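Local coordinates for fructose transport system repressor FruR (Pseudomonas putida, PDB 3O74), which probably binds specific DNA sites to repress or activate transcription, with fructose 1-phosphate as its preferred effector, at residues N217-L220 against D221-P224; S46-Q49 against L50-L53. All coordinates share one frame; numbering follows the deposited sequence.

Interaction 1: N217-L220 against D221-P224; sequences NQLL and DFLP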
loop_
_atom_site.group_PDB
_atom_site.type_symbol
_atom_site.label_atom_id
_atom_site.label_comp_id
_atom_site.label_asym_id
_atom_site.label_seq_id
_atom_site.Cartn_x
_atom_site.Cartn_y
_atom_site.Cartn_z
ATOM N N ASN B 217 -6.643 -9.020 -4.356
ATOM C CA ASN B 217 -7.196 -7.699 -4.167
ATOM C C ASN B 217 -8.691 -7.805 -3.937
ATOM O O ASN B 217 -9.389 -8.531 -4.646
ATOM C CB ASN B 217 -6.896 -6.830 -5.386
ATOM C CG ASN B 217 -6.997 -5.353 -5.086
ATOM O OD1 ASN B 217 -8.090 -4.791 -5.045
ATOM N ND2 ASN B 217 -5.852 -4.715 -4.872
ATOM N N GLN B 218 -9.171 -7.080 -2.937
ATOM C CA GLN B 218 -10.561 -7.149 -2.518
ATOM C C GLN B 218 -11.531 -6.948 -3.678
ATOM O O GLN B 218 -12.533 -7.654 -3.789
ATOM C CB GLN B 218 -10.819 -6.093 -1.443
ATOM C CG GLN B 218 -12.275 -5.913 -1.091
ATOM C CD GLN B 218 -12.504 -4.722 -0.185
ATOM O OE1 GLN B 218 -11.708 -3.785 -0.156
ATOM N NE2 GLN B 218 -13.598 -4.752 0.560
ATOM N N LEU B 219 -11.232 -5.984 -4.540
ATOM C CA LEU B 219 -12.171 -5.610 -5.591
ATOM C C LEU B 219 -12.309 -6.687 -6.672
ATOM O O LEU B 219 -13.212 -6.625 -7.506
ATOM C CB LEU B 219 -11.823 -4.236 -6.182
ATOM C CG LEU B 219 -11.709 -3.093 -5.169
ATOM C CD1 LEU B 219 -11.743 -1.739 -5.862
ATOM C CD2 LEU B 219 -12.820 -3.179 -4.137
ATOM N N LEU B 220 -11.425 -7.681 -6.643
ATOM C CA LEU B 220 -11.557 -8.842 -7.516
ATOM C C LEU B 220 -12.867 -9.585 -7.242
ATOM O O LEU B 220 -13.379 -10.298 -8.105
ATOM C CB LEU B 220 -10.373 -9.794 -7.331
ATOM C CG LEU B 220 -9.360 -9.907 -8.473
ATOM C CD1 LEU B 220 -9.000 -8.535 -9.021
ATOM C CD2 LEU B 220 -8.113 -10.659 -8.021
ATOM N N ASP B 221 -13.402 -9.419 -6.035
ATOM C CA ASP B 221 -14.660 -10.054 -5.658
ATOM C C ASP B 221 -15.839 -9.460 -6.425
ATOM O O ASP B 221 -16.895 -10.081 -6.526
ATOM C CB ASP B 221 -14.905 -9.922 -4.152
ATOM C CG ASP B 221 -14.028 -10.851 -3.327
ATOM O OD1 ASP B 221 -13.907 -12.040 -3.686
ATOM O OD2 ASP B 221 -13.473 -10.390 -2.308
ATOM N N PHE B 222 -15.649 -8.256 -6.958
ATOM C CA PHE B 222 -16.714 -7.528 -7.642
ATOM C C PHE B 222 -16.546 -7.518 -9.160
ATOM O O PHE B 222 -17.422 -7.042 -9.885
ATOM C CB PHE B 222 -16.785 -6.089 -7.131
ATOM C CG PHE B 222 -17.072 -5.978 -5.661
ATOM C CD1 PHE B 222 -18.368 -5.798 -5.209
ATOM C CD2 PHE B 222 -16.047 -6.048 -4.734
ATOM C CE1 PHE B 222 -18.639 -5.691 -3.856
ATOM C CE2 PHE B 222 -16.311 -5.943 -3.381
ATOM C CZ PHE B 222 -17.610 -5.766 -2.942
ATOM N N LEU B 223 -15.409 -8.017 -9.633
ATOM C CA LEU B 223 -15.160 -8.121 -11.067
ATOM C C LEU B 223 -16.080 -9.148 -11.706
ATOM O O LEU B 223 -16.238 -10.251 -11.183
ATOM C CB LEU B 223 -13.709 -8.523 -11.345
ATOM C CG LEU B 223 -12.657 -7.431 -11.511
ATOM C CD1 LEU B 223 -11.420 -8.031 -12.154
ATOM C CD2 LEU B 223 -13.197 -6.295 -12.356
ATOM N N PRO B 224 -16.692 -8.790 -12.844
ATOM C CA PRO B 224 -17.459 -9.757 -13.634
ATOM C C PRO B 224 -16.522 -10.837 -14.157
ATOM O O PRO B 224 -16.885 -12.010 -14.236
ATOM C CB PRO B 224 -17.991 -8.916 -14.799
ATOM C CG PRO B 224 -17.940 -7.510 -14.316
ATOM C CD PRO B 224 -16.747 -7.438 -13.422
#

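Interaction 2: S46-Q49 against L50-L53; sequences SERQ and LQQL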
loop_
_atom_site.group_PDB
_atom_site.type_symbol
_atom_site.label_atom_id
_atom_site.label_comp_id
_atom_site.label_asym_id
_atom_site.label_seq_id
_atom_site.Cartn_x
_atom_site.Cartn_y
_atom_site.Cartn_z
ATOM N N SER B 46 19.923 2.507 -5.401
ATOM C CA SER B 46 19.177 3.009 -4.257
ATOM C C SER B 46 19.316 2.046 -3.082
ATOM O O SER B 46 19.466 2.465 -1.937
ATOM C CB SER B 46 17.704 3.199 -4.612
ATOM O OG SER B 46 17.545 4.180 -5.620
ATOM N N GLU B 47 19.273 0.751 -3.369
ATOM C CA GLU B 47 19.386 -0.236 -2.305
ATOM C C GLU B 47 20.751 -0.164 -1.636
ATOM O O GLU B 47 20.856 -0.265 -0.417
ATOM C CB GLU B 47 19.132 -1.650 -2.816
ATOM C CG GLU B 47 19.313 -2.706 -1.737
ATOM C CD GLU B 47 18.784 -4.060 -2.155
ATOM O OE1 GLU B 47 17.985 -4.114 -3.111
ATOM O OE2 GLU B 47 19.164 -5.070 -1.528
ATOM N N ARG B 48 21.795 0.012 -2.437
ATOM C CA ARG B 48 23.140 0.119 -1.889
ATOM C C ARG B 48 23.274 1.362 -1.014
ATOM O O ARG B 48 23.963 1.339 0.006
ATOM C CB ARG B 48 24.190 0.099 -3.002
ATOM C CG ARG B 48 24.240 -1.228 -3.751
ATOM C CD ARG B 48 25.481 -1.348 -4.618
ATOM N NE ARG B 48 25.428 -2.529 -5.477
ATOM C CZ ARG B 48 25.013 -2.512 -6.741
ATOM N NH1 ARG B 48 24.621 -1.371 -7.293
ATOM N NH2 ARG B 48 24.995 -3.631 -7.454
ATOM N N GLN B 49 22.601 2.439 -1.404
ATOM C CA GLN B 49 22.543 3.638 -0.573
ATOM C C GLN B 49 21.866 3.351 0.770
ATOM O O GLN B 49 22.281 3.866 1.805
ATOM C CB GLN B 49 21.802 4.770 -1.292
ATOM C CG GLN B 49 22.516 5.318 -2.516
ATOM C CD GLN B 49 22.016 6.696 -2.915
ATOM O OE1 GLN B 49 20.812 6.926 -3.044
ATOM N NE2 GLN B 49 22.948 7.624 -3.115
ATOM N N LEU B 50 20.816 2.537 0.746
ATOM C CA LEU B 50 20.091 2.206 1.968
ATOM C C LEU B 50 20.906 1.279 2.865
ATOM O O LEU B 50 20.811 1.347 4.090
ATOM C CB LEU B 50 18.728 1.588 1.645
ATOM C CG LEU B 50 17.745 2.546 0.968
ATOM C CD1 LEU B 50 16.424 1.853 0.687
ATOM C CD2 LEU B 50 17.531 3.767 1.835
ATOM N N GLN B 51 21.706 0.415 2.248
ATOM C CA GLN B 51 22.616 -0.443 2.996
ATOM C C GLN B 51 23.503 0.390 3.910
ATOM O O GLN B 51 23.588 0.135 5.111
ATOM C CB GLN B 51 23.502 -1.249 2.048
ATOM C CG GLN B 51 22.787 -2.342 1.287
ATOM C CD GLN B 51 23.745 -3.161 0.449
ATOM O OE1 GLN B 51 23.452 -4.297 0.082
ATOM N NE2 GLN B 51 24.904 -2.589 0.150
ATOM N N GLN B 52 24.165 1.385 3.329
ATOM C CA GLN B 52 25.069 2.247 4.080
ATOM C C GLN B 52 24.316 2.983 5.173
ATOM O O GLN B 52 24.844 3.215 6.259
ATOM C CB GLN B 52 25.751 3.251 3.152
ATOM C CG GLN B 52 26.707 2.618 2.162
ATOM C CD GLN B 52 27.731 1.731 2.840
ATOM O OE1 GLN B 52 27.615 0.504 2.823
ATOM N NE2 GLN B 52 28.740 2.348 3.447
ATOM N N LEU B 53 23.076 3.348 4.871
ATOM C CA LEU B 53 22.234 4.062 5.818
ATOM C C LEU B 53 21.948 3.210 7.048
ATOM O O LEU B 53 22.145 3.652 8.179
ATOM C CB LEU B 53 20.922 4.475 5.154
ATOM C CG LEU B 53 19.946 5.252 6.036
ATOM C CD1 LEU B 53 20.589 6.534 6.524
ATOM C CD2 LEU B 53 18.669 5.544 5.275
#

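Interaction 1: N217-L220 against D221-P224
The carbonyl oxygen of Leu219 takes two backbone N-H groups from the turn that follows it. Phe222 N gives the firm bond, 3.0 Å to Leu219 O, and Leu223 N adds a weak one to the same oxygen at 3.4 Å. One residue earlier, Asp221 N reaches Gln218 O at 3.0 Å with a nearly straight N-H...O angle of 163°. Leu223 N also makes a weak bond to Leu220 O, so this single N-H is shared by two carbonyls as the winding ends.

The aromatic ring of Phe222 has its CG beside the backbone N (chi1 -60°), which turns it back along the chain. Its CD2 edge, not its face, meets the earlier turn, 4.0 Å from Leu219 CA, with Gln218 O also near the ring plane. The ring also meets Phe196 of the second subunit, the two planes inclined at about 55°. Leu220 and Leu223 cross obliquely through their CD1 methyls, 4.0 Å apart, and both side chains touch helix 189-201. The carboxylate of Asp221 leans back toward the turn, OD2 3.3 Å from Gln218 O, a contact of two acceptors and not a bond. Its OD1 is paired with Arg268 and Lys266, a double salt bridge that would probably favour the charged form. Gln218, extended to its amide, gives NE2 to Gln193 O of the second subunit, while Leu219 packs on Leu219 of that subunit.

This is a short 3-10 turn in the loop between strands 210-214 and 227-231 of a periplasmic-binding-protein-like fold, here forming part of the dimer interface.

Interaction 2: S46-Q49 against L50-L53
Gln51 lies close along the preceding turn of the helix, its CG 3.3 Å from Glu47 O and its NE2 3.8 Å from Arg48 CA. With CG beside the backbone N (chi1 -71°) and the chain extended beyond it, the side chain runs back beside that of Arg48, pointing the same way. Their flat ends are turned almost square to each other, the guanidinium and amide planes 87° apart. Each is occupied elsewhere: Arg48 NE in a salt bridge with Asp72, Gln51 OE1 in a hydrogen bond with Ser74 OG. Glu47 is buried, and its carboxylate is satisfied by Tyr75 OH, Ser66 OG and Cys67 N.

Close packing continues at Leu50, whose CG sits 3.4 Å from Ser46 O. The backbone is tightest here too: Gln51 N bonds Glu47 O at 2.9 Å, and Leu50 N bonds Ser46 O at 3.0 Å. Arg29, Gln34 and Leu36 of the second subunit pack against Ser46, Gln49, Leu50 and Leu53.

The looser side is that of Gln52, which is exposed. Its chain bends at chi2 (-53°), carrying its amide off from the earlier turn and leaving CG 3.7 Å from Arg48 O as its nearest approach. The backbone bond there, Gln52 N to Arg48 O, is weak at 3.3 Å.

Successive i to i+4 bonds make this a regular alpha-helix, 44-56, with polar as well as leucine side chains buried and Gln52 exposed, following strand 34-39 and preceding strand 61-64 in the alternating alpha/beta fold of the LacI-family sugar-binding domain.

In the fold
Interactions 1 and 2 lie on opposite sides of the chain's centre, their own centres about 37 Å apart, and do not touch. Both are local windings of the backbone, yet they differ in kind: residues 217-224 hold a short 3-10 turn within a loop, partly buried, whereas residues 46-53 belong to a full alpha-helix and are mostly buried. Both face the second subunit, interaction 1 through aromatic and leucine packing plus a glutamine bond, interaction 2 through packing of Ser46, Gln49, Leu50 and Leu53. Their charged groups turn instead to their own chain: an aspartate to two basic residues near the C-terminus, and a glutamate and an arginine to residues 66-75.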